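Local coordinates for ABC transporter, periplasmic solute-binding protein (Rhizobium meliloti, PDB 4WED) that probably captures a solute in the periplasm, perhaps a peptide or a nickel species, and delivers it to an ABC transporter for uptake, at residues A[65-70]-A[168-173]; A[129-134]-A[160-165]; A[271-276]-A[492-497]; A[287-292]-A[347-352]; A[293-298]-A[343-348]. All blocks are in the same frame, centred on the assembly; numbering follows the deposited sequence.

Contact 1 (A[65-70]-A[168-173]); sequences FEPLVK and PTRFLS
Next to the sodium site, the chain running into strand 69-71 packs against the buried loop 168-173, with Arg170 laid along the backbone of Phe65, Glu66 and Pro67. The arginine is extended from CG to NE, and its NH1 donates to Phe65 O (3.1 Å) from above the carbonyl plane, 46° out of it. Pro67 runs alongside, placing CD 3.7 Å from Arg170 CZ, over the centre of one guanidinium face; the apolar CH2 groups of a proline suit packing on that flat cation. Main chain meets main chain through a weak bond, Phe171 N to Glu66 O (3.4 Å), while one water bridges Glu66 N to Phe171 O and another Leu68 N to Thr169 O. Glu66 O also lies in the plane of the Phe171 ring at its edge, and Phe171 CZ meets Leu68 CG at 3.7 Å, the side chains crossing at about a right angle. Arg170 further bonds Tyr165 O, Ser164 O and the sodium ligand Asp62, an arrangement in which a buried cation probably balances the charge of that carboxylate.

Contact 2 (A[129-134]-A[160-165]); sequences SWMNCS and MQELSY
Glu162 points its carboxylate at the N-terminus of helix 132-135, where the N-cap position is held by Met131, a residue with no side-chain acceptor of its own. The Glu162 chain, with CG anti to the carbonyl carbon (chi1 -81°) and extended beyond, delivers both oxygens: OE2 takes Asn132 N and OE1 takes Cys133 N, each at 2.9 Å and each through a syn lone pair. The Asn132 amide is turned nearly parallel to the carboxylate, the planes 11° apart. With an alanine here, the Asn132 and Cys133 N-H groups would probably lose this acceptor, and the helix start its nearby negative charge. Beside the carboxylate, Met131 (selenomethionine in the crystal) and Tyr165 run alongside with opposite headings, a Met-aromatic contact with SE 5.2 Å from the ring centroid and 60° off its normal. Trp130 passes Tyr165 likewise, CH2 to CE2 3.9 Å, and carries Met131 CG over one face. A turn at the last Met131 torsion brings CE 3.6 Å from Glu162 CB and 3.4 Å from Glu162 O.

Contact 3 (A[271-276]-A[492-497]); sequences GNVTLV and VYVPSI
Thr274 lies alongside the Tyr493 ring, its OG1 in the ring plane at the edge, 3.5 Å from Tyr493 CD1. The two form an antiparallel non-hydrogen-bonded pair where strands 274-279 and 488-500 adjoin in a sheet. With CG2 anti to the backbone N, Thr274 also sets that methyl 3.6 Å from Val492 O, while its hydroxyl bonds Met320 O and the Tyr493 hydroxyl bonds Asn319 O. A beta-branched residue with a small polar arm therefore fits both the strand and the ring beside it. Replacing it with an alanine is likely to leave Met320 O without this donor and open a gap beside the Tyr493 ring edge. On either side of the pair, Val494 N donates to Val273 O (3.0 Å) and Leu275 N to Val492 O (3.0 Å). The side chains of Leu275 and Val492 lie side by side on the sheet face away from Thr274, where apolar branches suit the buried setting. Gly271 comes close to Val494; a CB there would clash with Val494 O, and its positive phi would press a CB against the preceding carbonyl oxygen. A water bridges the segments here, accepting from Asn272 N (2.8 Å) and donating to Val494 O (2.9 Å).

Contact 4 (A[287-292]-A[347-352]); sequences LKDPQV and EKAGWT
Lys348 meets Gln291 where the C-terminal end of helix 339-348, closed by a Schellman motif, lies against the N-terminal end of helix 290-299. The lysine touches with its root: CB is 3.7 Å from Gln291 NE2, the two side chains crossing at about a right angle, while the rest of the extended Lys348 chain heads off from Gln291, as suits an exposed charge. Ala349 comes next and makes the centre of the contact. Its CB sits 3.4 Å from Asp289 OD2 and also meets Gln291 OE1 and Val292 CG2, a fit that suits a small side chain. Gly350 then turns the chain with a positive phi of 90°, a backbone shape at which a CB would collide with the oxygen of the residue before; its N bonds Glu347 O at 2.8 Å. That turn carries Trp351 back toward the first segment, where its NE1 lies 4.0 Å from Val292 CG2, again with the side chains nearly perpendicular; Pro286 and Leu364 also touch this indole. No hydrogen bond links the two segments. The aspartate that Ala349 touches is instead occupied with its own helix, as an N-cap residue should be: with a chi1 of -173° swinging CG away from the backbone N, Asp289 accepts from Gln291 N at OD1, 2.9 Å away on the anti side of the carboxylate and 28° out of its plane.

Contact 5 (A[293-298]-A[343-348]); sequences RKAVSI and SALLEK
Apolar packing carries this contact, and Leu345 and Ala295 are its centre. The two residues have the nearest CA atoms of the two segments, 6.2 Å apart, and their CB atoms approach to 4.1 Å. Leu345, with CG anti to its carbonyl carbon (chi1 -72°), sends CD1 across to Ala295 N at 4.0 Å and to the terminal methyl of Ile298, CD1 to CD1 4.2 Å. On the other flank of the alanine, Leu346 brings its CG within 3.9 Å of Ala295 CB, and the same methyl also meets Leu346 CD2. A small residue on one helix thus faces two neighbouring leucines on the other. A second kind of contact uses the aliphatic part of a charged chain: Lys294 CG lies 4.0 Å from Leu345 CD1, crossing the leucine at about a right angle, which suits an exposed residue whose extended methylenes can lie on an apolar neighbour. No hydrogen bond crosses between 293-298 and 343-348; backbone bonds such as Ile298 N to Lys294 O and Glu347 N to Ser343 O run along each helix. Val296, whose CB points away from 343-348, touches Met277 and Phe279 of strand 274-279. The axes of 293-298 and 343-348 approach to 8.7 Å with N-to-C directions 165° apart, a nearly antiparallel helix pair, one member of which packs on the antiparallel sheet that contains strand 274-279, as a helix layer on a sheet.

Contacts 1 and 2 adjoin, their centres 12 Å apart, touching through Arg170 and through Val69 with Met160; along the chain, contact 2 falls between the two segments of contact 1. Contact 3 comes later, about 27 Å from contact 1 between centres, in the sheet of strands 274-279 and 488-500. Contacts 4 and 5 lie within the long excursion between those strands; they share helices 290-299 and 339-348, with centres only 6 Å apart, and Trp351 N probably bonds Leu346 O between them. Their centres sit 50 to 53 Å from that of contact 1, across the chain's centre. The set thus spans an elongated, multi-domain binding protein, from the sodium-site region to a distant helix pair.

Contact 1 (A[65-70]-A[168-173])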
# COMPACT_ATOMS: atom_id res chain seq x y z
N PHE A 65 -15.60 10.31 6.98
CA PHE A 65 -14.94 9.93 8.22
C PHE A 65 -13.52 10.45 8.27
O PHE A 65 -12.78 10.46 7.28
CB PHE A 65 -15.08 8.42 8.50
CG PHE A 65 -16.53 7.98 8.70
CD1 PHE A 65 -17.28 8.46 9.79
CD2 PHE A 65 -17.14 7.09 7.85
CE1 PHE A 65 -18.58 8.05 10.00
CE2 PHE A 65 -18.46 6.69 8.04
CZ PHE A 65 -19.18 7.18 9.11
N GLU A 66 -13.13 10.94 9.44
CA GLU A 66 -11.80 11.47 9.61
C GLU A 66 -11.09 10.79 10.73
O GLU A 66 -11.71 10.35 11.69
CB GLU A 66 -11.83 12.97 9.84
CG GLU A 66 -12.01 13.77 8.57
CD GLU A 66 -12.05 15.27 8.80
OE1 GLU A 66 -12.77 15.63 9.76
OE2 GLU A 66 -11.40 16.06 8.04
N PRO A 67 -9.75 10.65 10.59
CA PRO A 67 -8.93 10.10 11.68
C PRO A 67 -8.34 11.19 12.59
O PRO A 67 -8.43 12.39 12.32
CB PRO A 67 -7.79 9.44 10.91
CG PRO A 67 -7.58 10.39 9.77
CD PRO A 67 -8.95 10.94 9.40
N LEU A 68 -7.66 10.74 13.64
CA LEU A 68 -6.89 11.62 14.47
C LEU A 68 -5.74 12.25 13.68
O LEU A 68 -5.51 13.47 13.77
CB LEU A 68 -6.29 10.82 15.64
CG LEU A 68 -7.33 10.33 16.63
CD1 LEU A 68 -6.69 9.29 17.54
CD2 LEU A 68 -7.88 11.48 17.45
N VAL A 69 -5.01 11.41 12.96
CA VAL A 69 -3.89 11.86 12.14
C VAL A 69 -4.07 11.27 10.77
O VAL A 69 -4.67 10.20 10.62
CB VAL A 69 -2.52 11.39 12.69
CG1 VAL A 69 -2.24 12.06 14.01
CG2 VAL A 69 -2.43 9.89 12.88
N LYS A 70 -3.58 12.00 9.78
CA LYS A 70 -3.65 11.61 8.40
C LYS A 70 -2.29 11.10 7.93
O LYS A 70 -1.19 11.58 8.36
CB LYS A 70 -4.10 12.79 7.52
CG LYS A 70 -5.60 12.78 7.20
N PRO A 168 -10.42 0.74 11.46
CA PRO A 168 -11.60 1.21 12.20
C PRO A 168 -11.38 2.48 13.01
O PRO A 168 -12.16 2.82 13.89
CB PRO A 168 -11.81 0.08 13.19
CG PRO A 168 -10.42 -0.29 13.57
CD PRO A 168 -9.62 -0.18 12.29
N THR A 169 -10.35 3.22 12.65
CA THR A 169 -9.85 4.29 13.49
C THR A 169 -10.53 5.65 13.41
O THR A 169 -9.94 6.65 13.84
CB THR A 169 -8.39 4.51 13.10
OG1 THR A 169 -8.30 4.57 11.67
CG2 THR A 169 -7.60 3.35 13.59
N ARG A 170 -11.73 5.72 12.85
CA ARG A 170 -12.32 7.04 12.59
C ARG A 170 -13.56 7.26 13.40
O ARG A 170 -14.04 6.34 14.04
CB ARG A 170 -12.50 7.25 11.10
CG ARG A 170 -11.19 6.96 10.37
CD ARG A 170 -11.15 7.59 8.99
NE ARG A 170 -9.86 7.42 8.38
CZ ARG A 170 -9.51 7.97 7.21
NH1 ARG A 170 -10.39 8.71 6.52
NH2 ARG A 170 -8.29 7.77 6.72
N PHE A 171 -14.09 8.49 13.32
CA PHE A 171 -15.02 9.06 14.30
C PHE A 171 -16.47 9.33 13.84
O PHE A 171 -16.75 10.16 12.93
CB PHE A 171 -14.36 10.29 14.91
CG PHE A 171 -13.10 9.93 15.65
CD1 PHE A 171 -11.89 9.81 14.97
CD2 PHE A 171 -13.13 9.61 17.02
CE1 PHE A 171 -10.73 9.44 15.62
CE2 PHE A 171 -11.96 9.23 17.68
CZ PHE A 171 -10.76 9.13 16.98
N LEU A 172 -17.38 8.61 14.51
CA LEU A 172 -18.80 8.58 14.18
C LEU A 172 -19.54 9.29 15.27
O LEU A 172 -19.30 9.02 16.44
CB LEU A 172 -19.28 7.13 14.13
CG LEU A 172 -20.78 6.83 14.07
CD1 LEU A 172 -21.40 7.22 12.72
CD2 LEU A 172 -21.02 5.35 14.34
N SER A 173 -20.49 10.14 14.92
CA SER A 173 -21.25 10.88 15.93
C SER A 173 -21.90 9.94 16.95
O SER A 173 -22.73 9.11 16.59
CB SER A 173 -22.30 11.75 15.27
OG SER A 173 -23.26 12.21 16.20
O HOH W 1 -15.10 11.44 11.26
O HOH W 2 -7.59 7.87 14.23

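Contact 2 (A[129-134]-A[160-165])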
# COMPACT_ATOMS: atom_id res chain seq x y z
N SER A 129 -7.58 -7.51 16.55
CA SER A 129 -6.29 -7.92 17.14
C SER A 129 -5.13 -7.83 16.13
O SER A 129 -3.97 -7.71 16.53
CB SER A 129 -6.39 -9.33 17.74
OG SER A 129 -6.88 -10.26 16.80
N TRP A 130 -5.44 -7.85 14.82
CA TRP A 130 -4.41 -7.72 13.76
C TRP A 130 -3.71 -6.35 13.76
O TRP A 130 -2.64 -6.19 13.18
CB TRP A 130 -4.98 -8.03 12.35
CG TRP A 130 -6.03 -7.06 11.92
CD1 TRP A 130 -7.36 -7.14 12.17
CD2 TRP A 130 -5.83 -5.85 11.17
NE1 TRP A 130 -8.01 -6.06 11.64
CE2 TRP A 130 -7.09 -5.25 11.02
CE3 TRP A 130 -4.71 -5.22 10.61
CZ2 TRP A 130 -7.27 -4.07 10.33
CZ3 TRP A 130 -4.88 -4.05 9.93
CH2 TRP A 130 -6.15 -3.48 9.79
N MSE A 131 -4.28 -5.42 14.49
CA MSE A 131 -3.69 -4.12 14.60
C MSE A 131 -3.06 -3.98 15.93
O MSE A 131 -3.68 -4.29 16.96
CB MSE A 131 -4.80 -3.12 14.55
CG MSE A 131 -4.85 -2.54 13.17
SE MSE A 131 -6.32 -1.29 13.35
CE MSE A 131 -5.33 0.35 13.71
N ASN A 132 -1.83 -3.52 15.94
CA ASN A 132 -1.04 -3.46 17.15
C ASN A 132 -1.61 -2.54 18.24
O ASN A 132 -1.49 -2.86 19.40
CB ASN A 132 0.41 -3.15 16.81
CG ASN A 132 1.11 -4.35 16.22
OD1 ASN A 132 1.00 -5.45 16.75
ND2 ASN A 132 1.79 -4.17 15.10
N CYS A 133 -2.25 -1.44 17.87
CA CYS A 133 -2.76 -0.51 18.87
C CYS A 133 -3.99 -1.05 19.54
O CYS A 133 -4.10 -0.90 20.72
CB CYS A 133 -3.00 0.90 18.34
SG CYS A 133 -4.17 1.01 17.03
N SER A 134 -4.86 -1.74 18.81
CA SER A 134 -5.99 -2.41 19.46
C SER A 134 -5.51 -3.54 20.39
O SER A 134 -5.87 -3.60 21.54
CB SER A 134 -6.94 -3.01 18.42
OG SER A 134 -7.94 -3.78 19.10
N MSE A 160 1.18 5.73 15.16
CA MSE A 160 0.55 6.83 14.46
C MSE A 160 0.09 6.48 13.07
O MSE A 160 -0.96 6.94 12.61
CB MSE A 160 1.59 7.94 14.33
CG MSE A 160 2.05 8.57 15.64
SE MSE A 160 0.68 8.64 17.06
CE MSE A 160 -0.57 10.02 16.36
N GLN A 161 0.87 5.66 12.39
CA GLN A 161 0.48 5.20 11.06
C GLN A 161 -0.88 4.43 11.10
O GLN A 161 -1.75 4.57 10.23
CB GLN A 161 1.62 4.32 10.49
CG GLN A 161 1.84 4.44 9.00
CD GLN A 161 3.21 3.95 8.56
OE1 GLN A 161 4.24 4.54 8.92
NE2 GLN A 161 3.23 2.87 7.79
N GLU A 162 -1.03 3.57 12.11
CA GLU A 162 -2.18 2.72 12.22
C GLU A 162 -3.39 3.59 12.48
O GLU A 162 -4.51 3.25 12.09
CB GLU A 162 -2.01 1.72 13.38
CG GLU A 162 -1.17 0.49 13.07
CD GLU A 162 -1.26 -0.61 14.16
OE1 GLU A 162 -1.94 -0.42 15.22
OE2 GLU A 162 -0.67 -1.71 13.97
N LEU A 163 -3.16 4.72 13.17
CA LEU A 163 -4.25 5.59 13.55
C LEU A 163 -4.69 6.45 12.36
O LEU A 163 -5.70 7.17 12.46
CB LEU A 163 -3.86 6.49 14.73
CG LEU A 163 -3.66 5.83 16.13
CD1 LEU A 163 -3.05 6.79 17.14
CD2 LEU A 163 -4.94 5.25 16.68
N SER A 164 -3.91 6.42 11.29
CA SER A 164 -4.30 7.07 10.02
C SER A 164 -5.26 6.20 9.20
O SER A 164 -5.79 6.69 8.27
CB SER A 164 -3.11 7.40 9.19
OG SER A 164 -2.55 6.21 8.62
N TYR A 165 -5.54 4.95 9.57
CA TYR A 165 -6.27 4.07 8.68
C TYR A 165 -7.70 4.54 8.44
O TYR A 165 -8.26 5.31 9.22
CB TYR A 165 -6.36 2.65 9.24
CG TYR A 165 -5.10 1.83 9.26
CD1 TYR A 165 -3.86 2.37 8.89
CD2 TYR A 165 -5.13 0.53 9.75
CE1 TYR A 165 -2.71 1.61 8.99
CE2 TYR A 165 -3.98 -0.24 9.84
CZ TYR A 165 -2.78 0.31 9.48
OH TYR A 165 -1.66 -0.48 9.56

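Contact 3 (A[271-276]-A[492-497])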
# COMPACT_ATOMS: atom_id res chain seq x y z
N GLY A 271 3.74 4.70 -7.24
CA GLY A 271 3.12 3.70 -6.39
C GLY A 271 3.90 3.35 -5.15
O GLY A 271 4.91 3.97 -4.86
N ASN A 272 3.41 2.35 -4.41
CA ASN A 272 3.94 2.01 -3.10
C ASN A 272 3.96 0.52 -2.75
O ASN A 272 4.27 0.14 -1.61
CB ASN A 272 3.22 2.83 -2.01
CG ASN A 272 1.71 2.66 -2.03
OD1 ASN A 272 1.18 1.59 -1.82
ND2 ASN A 272 1.01 3.75 -2.22
N VAL A 273 3.70 -0.31 -3.73
CA VAL A 273 3.79 -1.76 -3.69
C VAL A 273 4.95 -2.11 -4.65
O VAL A 273 5.10 -1.52 -5.74
CB VAL A 273 2.48 -2.46 -4.22
CG1 VAL A 273 2.64 -3.97 -4.38
CG2 VAL A 273 1.29 -2.23 -3.29
N THR A 274 5.77 -3.07 -4.22
CA THR A 274 6.90 -3.49 -5.00
C THR A 274 6.71 -4.93 -5.37
O THR A 274 6.29 -5.77 -4.55
CB THR A 274 8.22 -3.32 -4.22
OG1 THR A 274 8.23 -2.01 -3.62
CG2 THR A 274 9.43 -3.51 -5.17
N LEU A 275 6.95 -5.19 -6.64
CA LEU A 275 7.07 -6.56 -7.12
C LEU A 275 8.49 -6.97 -6.95
O LEU A 275 9.36 -6.35 -7.51
CB LEU A 275 6.72 -6.68 -8.60
CG LEU A 275 6.90 -8.07 -9.20
CD1 LEU A 275 5.77 -8.98 -8.81
CD2 LEU A 275 6.93 -7.95 -10.70
N VAL A 276 8.70 -8.04 -6.21
CA VAL A 276 10.04 -8.42 -5.77
C VAL A 276 10.21 -9.85 -6.17
O VAL A 276 9.30 -10.66 -5.99
CB VAL A 276 10.18 -8.32 -4.23
CG1 VAL A 276 11.60 -8.62 -3.79
CG2 VAL A 276 9.80 -6.94 -3.76
N VAL A 492 10.05 -3.94 -10.14
CA VAL A 492 9.41 -2.68 -10.44
C VAL A 492 8.48 -2.26 -9.28
O VAL A 492 8.03 -3.10 -8.49
CB VAL A 492 8.58 -2.77 -11.71
CG1 VAL A 492 9.45 -2.93 -12.96
CG2 VAL A 492 7.59 -3.91 -11.59
N TYR A 493 8.22 -0.96 -9.20
CA TYR A 493 7.12 -0.43 -8.44
C TYR A 493 5.87 -0.53 -9.29
O TYR A 493 5.86 -0.24 -10.52
CB TYR A 493 7.42 1.00 -7.98
CG TYR A 493 8.77 1.09 -7.26
CD1 TYR A 493 9.02 0.28 -6.18
CD2 TYR A 493 9.78 1.94 -7.69
CE1 TYR A 493 10.23 0.31 -5.52
CE2 TYR A 493 11.02 1.99 -7.05
CZ TYR A 493 11.23 1.16 -5.96
OH TYR A 493 12.41 1.15 -5.27
N VAL A 494 4.80 -0.97 -8.66
CA VAL A 494 3.53 -1.20 -9.35
C VAL A 494 2.75 0.12 -9.44
O VAL A 494 2.26 0.62 -8.44
CB VAL A 494 2.72 -2.25 -8.59
CG1 VAL A 494 1.34 -2.47 -9.20
CG2 VAL A 494 3.48 -3.57 -8.53
N PRO A 495 2.61 0.69 -10.65
CA PRO A 495 2.04 2.03 -10.70
C PRO A 495 0.53 2.03 -10.48
O PRO A 495 -0.13 0.99 -10.58
CB PRO A 495 2.35 2.46 -12.11
CG PRO A 495 2.13 1.18 -12.88
CD PRO A 495 2.56 0.05 -11.98
N SER A 496 0.00 3.21 -10.16
CA SER A 496 -1.42 3.40 -9.92
C SER A 496 -1.88 4.47 -10.86
O SER A 496 -1.33 5.58 -10.91
CB SER A 496 -1.67 3.86 -8.48
OG SER A 496 -3.06 3.82 -8.15
N ILE A 497 -2.89 4.13 -11.63
CA ILE A 497 -3.24 4.93 -12.78
C ILE A 497 -4.63 5.47 -12.65
O ILE A 497 -5.57 4.71 -12.42
CB ILE A 497 -3.14 4.10 -14.05
CG1 ILE A 497 -1.73 3.53 -14.17
CG2 ILE A 497 -3.51 4.93 -15.28
CD1 ILE A 497 -1.66 2.31 -15.07
O HOH W 3 1.30 1.14 -5.72

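Contact 4 (A[287-292]-A[347-352])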
# COMPACT_ATOMS: atom_id res chain seq x y z
N LEU A 287 21.96 -20.57 -5.60
CA LEU A 287 21.55 -19.29 -5.13
C LEU A 287 22.16 -19.02 -3.79
O LEU A 287 22.00 -17.94 -3.26
CB LEU A 287 20.05 -19.26 -5.02
CG LEU A 287 19.37 -19.40 -6.36
CD1 LEU A 287 17.86 -19.43 -6.15
CD2 LEU A 287 19.80 -18.28 -7.31
N LYS A 288 22.82 -20.03 -3.20
CA LYS A 288 23.56 -19.81 -1.95
C LYS A 288 24.75 -18.92 -2.20
O LYS A 288 25.20 -18.22 -1.31
CB LYS A 288 24.06 -21.12 -1.35
CG LYS A 288 22.98 -22.15 -1.09
CD LYS A 288 23.42 -23.19 -0.08
CE LYS A 288 22.36 -24.26 0.11
NZ LYS A 288 22.94 -25.37 0.90
N ASP A 289 25.27 -18.97 -3.41
CA ASP A 289 26.34 -18.09 -3.79
C ASP A 289 25.78 -16.70 -4.12
O ASP A 289 25.20 -16.52 -5.16
CB ASP A 289 27.05 -18.68 -5.00
CG ASP A 289 28.30 -17.91 -5.36
OD1 ASP A 289 28.33 -16.69 -5.07
OD2 ASP A 289 29.24 -18.51 -5.93
N PRO A 290 26.01 -15.71 -3.26
CA PRO A 290 25.47 -14.37 -3.49
C PRO A 290 25.87 -13.67 -4.77
O PRO A 290 25.16 -12.76 -5.21
CB PRO A 290 25.99 -13.57 -2.29
CG PRO A 290 27.11 -14.38 -1.74
CD PRO A 290 26.67 -15.78 -1.94
N GLN A 291 27.00 -14.08 -5.36
CA GLN A 291 27.44 -13.59 -6.67
C GLN A 291 26.46 -14.02 -7.75
O GLN A 291 26.22 -13.30 -8.74
CB GLN A 291 28.82 -14.15 -7.07
CG GLN A 291 30.02 -13.84 -6.17
CD GLN A 291 31.32 -14.35 -6.79
OE1 GLN A 291 31.90 -15.35 -6.34
NE2 GLN A 291 31.75 -13.70 -7.88
N VAL A 292 25.90 -15.21 -7.56
CA VAL A 292 24.92 -15.77 -8.49
C VAL A 292 23.62 -15.02 -8.34
O VAL A 292 23.01 -14.62 -9.33
CB VAL A 292 24.73 -17.27 -8.27
CG1 VAL A 292 23.53 -17.82 -9.05
CG2 VAL A 292 26.02 -18.01 -8.65
N GLU A 347 31.11 -16.41 -14.11
CA GLU A 347 32.43 -17.00 -14.37
C GLU A 347 33.36 -16.99 -13.14
O GLU A 347 33.96 -18.00 -12.81
CB GLU A 347 33.11 -16.31 -15.57
CG GLU A 347 33.99 -17.26 -16.39
CD GLU A 347 33.78 -17.14 -17.90
OE1 GLU A 347 34.57 -16.36 -18.49
OE2 GLU A 347 32.84 -17.78 -18.48
N LYS A 348 33.47 -15.86 -12.46
CA LYS A 348 34.22 -15.82 -11.20
C LYS A 348 33.69 -16.90 -10.23
O LYS A 348 34.46 -17.57 -9.55
CB LYS A 348 34.13 -14.42 -10.56
CG LYS A 348 34.88 -13.32 -11.32
CD LYS A 348 34.47 -11.93 -10.85
CE LYS A 348 34.88 -10.84 -11.84
NZ LYS A 348 33.97 -9.64 -11.75
N ALA A 349 32.37 -17.07 -10.16
CA ALA A 349 31.77 -18.09 -9.29
C ALA A 349 31.97 -19.51 -9.81
O ALA A 349 31.57 -20.43 -9.14
CB ALA A 349 30.29 -17.83 -9.09
N GLY A 350 32.54 -19.66 -11.00
CA GLY A 350 32.82 -20.98 -11.58
C GLY A 350 31.73 -21.58 -12.45
O GLY A 350 31.75 -22.77 -12.69
N TRP A 351 30.76 -20.79 -12.90
CA TRP A 351 29.80 -21.25 -13.89
C TRP A 351 30.29 -20.83 -15.27
O TRP A 351 30.35 -19.64 -15.59
CB TRP A 351 28.41 -20.71 -13.60
CG TRP A 351 27.93 -21.22 -12.28
CD1 TRP A 351 28.15 -20.65 -11.07
CD2 TRP A 351 27.19 -22.44 -12.02
NE1 TRP A 351 27.59 -21.40 -10.08
CE2 TRP A 351 26.98 -22.50 -10.63
CE3 TRP A 351 26.66 -23.46 -12.85
CZ2 TRP A 351 26.29 -23.55 -10.02
CZ3 TRP A 351 25.99 -24.50 -12.25
CH2 TRP A 351 25.80 -24.54 -10.84
N THR A 352 30.73 -21.81 -16.05
CA THR A 352 31.20 -21.53 -17.40
C THR A 352 30.49 -22.40 -18.43
O THR A 352 30.06 -23.52 -18.13
CB THR A 352 32.68 -21.78 -17.52
OG1 THR A 352 32.94 -23.13 -17.15
CG2 THR A 352 33.45 -20.84 -16.65

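Contact 5 (A[293-298]-A[343-348])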
# COMPACT_ATOMS: atom_id res chain seq x y z
N ARG A 293 23.20 -14.78 -7.11
CA ARG A 293 22.04 -13.95 -6.89
C ARG A 293 22.16 -12.55 -7.57
O ARG A 293 21.24 -12.07 -8.24
CB ARG A 293 21.83 -13.80 -5.42
CG ARG A 293 21.36 -15.07 -4.76
CD ARG A 293 20.91 -14.76 -3.33
NE ARG A 293 21.75 -15.50 -2.40
CZ ARG A 293 22.45 -15.01 -1.41
NH1 ARG A 293 22.43 -13.73 -1.10
NH2 ARG A 293 23.18 -15.84 -0.69
N LYS A 294 23.30 -11.92 -7.39
CA LYS A 294 23.53 -10.62 -7.96
C LYS A 294 23.44 -10.69 -9.47
O LYS A 294 22.85 -9.83 -10.11
CB LYS A 294 24.94 -10.18 -7.55
CG LYS A 294 25.32 -8.75 -7.89
CD LYS A 294 26.63 -8.40 -7.19
CE LYS A 294 27.14 -7.06 -7.65
NZ LYS A 294 28.57 -6.85 -7.22
N ALA A 295 24.05 -11.73 -10.04
CA ALA A 295 24.07 -11.86 -11.46
C ALA A 295 22.65 -11.99 -11.96
O ALA A 295 22.26 -11.35 -12.93
CB ALA A 295 24.91 -13.06 -11.91
N VAL A 296 21.86 -12.83 -11.29
CA VAL A 296 20.48 -12.98 -11.67
C VAL A 296 19.85 -11.61 -11.67
O VAL A 296 19.27 -11.19 -12.66
CB VAL A 296 19.74 -13.92 -10.72
CG1 VAL A 296 18.25 -13.81 -10.93
CG2 VAL A 296 20.19 -15.35 -10.96
N SER A 297 20.07 -10.88 -10.61
CA SER A 297 19.43 -9.61 -10.46
C SER A 297 19.86 -8.53 -11.49
O SER A 297 19.02 -7.76 -12.01
CB SER A 297 19.66 -9.11 -9.04
OG SER A 297 19.30 -7.77 -8.99
N ILE A 298 21.14 -8.41 -11.77
CA ILE A 298 21.55 -7.42 -12.78
C ILE A 298 21.46 -7.94 -14.19
O ILE A 298 21.57 -7.17 -15.14
CB ILE A 298 22.97 -6.86 -12.58
CG1 ILE A 298 24.01 -7.94 -12.82
CG2 ILE A 298 23.10 -6.18 -11.23
CD1 ILE A 298 25.39 -7.35 -12.85
N SER A 343 27.60 -12.16 -16.60
CA SER A 343 28.40 -13.27 -17.12
C SER A 343 29.74 -13.38 -16.36
O SER A 343 30.24 -14.46 -16.07
CB SER A 343 28.72 -12.99 -18.60
OG SER A 343 27.54 -12.86 -19.37
N ALA A 344 30.34 -12.23 -16.12
CA ALA A 344 31.61 -12.18 -15.43
C ALA A 344 31.46 -12.70 -13.98
O ALA A 344 32.28 -13.48 -13.52
CB ALA A 344 32.20 -10.76 -15.46
N LEU A 345 30.41 -12.27 -13.28
CA LEU A 345 30.16 -12.81 -11.93
C LEU A 345 30.03 -14.31 -12.01
O LEU A 345 30.71 -15.04 -11.31
CB LEU A 345 28.88 -12.26 -11.33
CG LEU A 345 29.03 -10.80 -10.93
CD1 LEU A 345 27.69 -10.12 -10.75
CD2 LEU A 345 29.85 -10.71 -9.65
N LEU A 346 29.17 -14.78 -12.90
CA LEU A 346 28.99 -16.22 -13.00
C LEU A 346 30.28 -16.97 -13.24
O LEU A 346 30.51 -18.03 -12.67
CB LEU A 346 27.99 -16.54 -14.09
CG LEU A 346 26.60 -16.05 -13.75
CD1 LEU A 346 25.68 -16.20 -14.93
CD2 LEU A 346 26.05 -16.76 -12.52
N GLU A 347 31.11 -16.41 -14.11
CA GLU A 347 32.43 -17.00 -14.37
C GLU A 347 33.36 -16.99 -13.14
O GLU A 347 33.96 -18.00 -12.81
CB GLU A 347 33.11 -16.31 -15.57
CG GLU A 347 33.99 -17.26 -16.39
CD GLU A 347 33.78 -17.14 -17.90
OE1 GLU A 347 34.57 -16.36 -18.49
OE2 GLU A 347 32.84 -17.78 -18.48
N LYS A 348 33.47 -15.86 -12.46
CA LYS A 348 34.22 -15.82 -11.20
C LYS A 348 33.69 -16.90 -10.23
O LYS A 348 34.46 -17.57 -9.55
CB LYS A 348 34.13 -14.42 -10.56
CG LYS A 348 34.88 -13.32 -11.32
CD LYS A 348 34.47 -11.93 -10.85
CE LYS A 348 34.88 -10.84 -11.84
NZ LYS A 348 33.97 -9.64 -11.75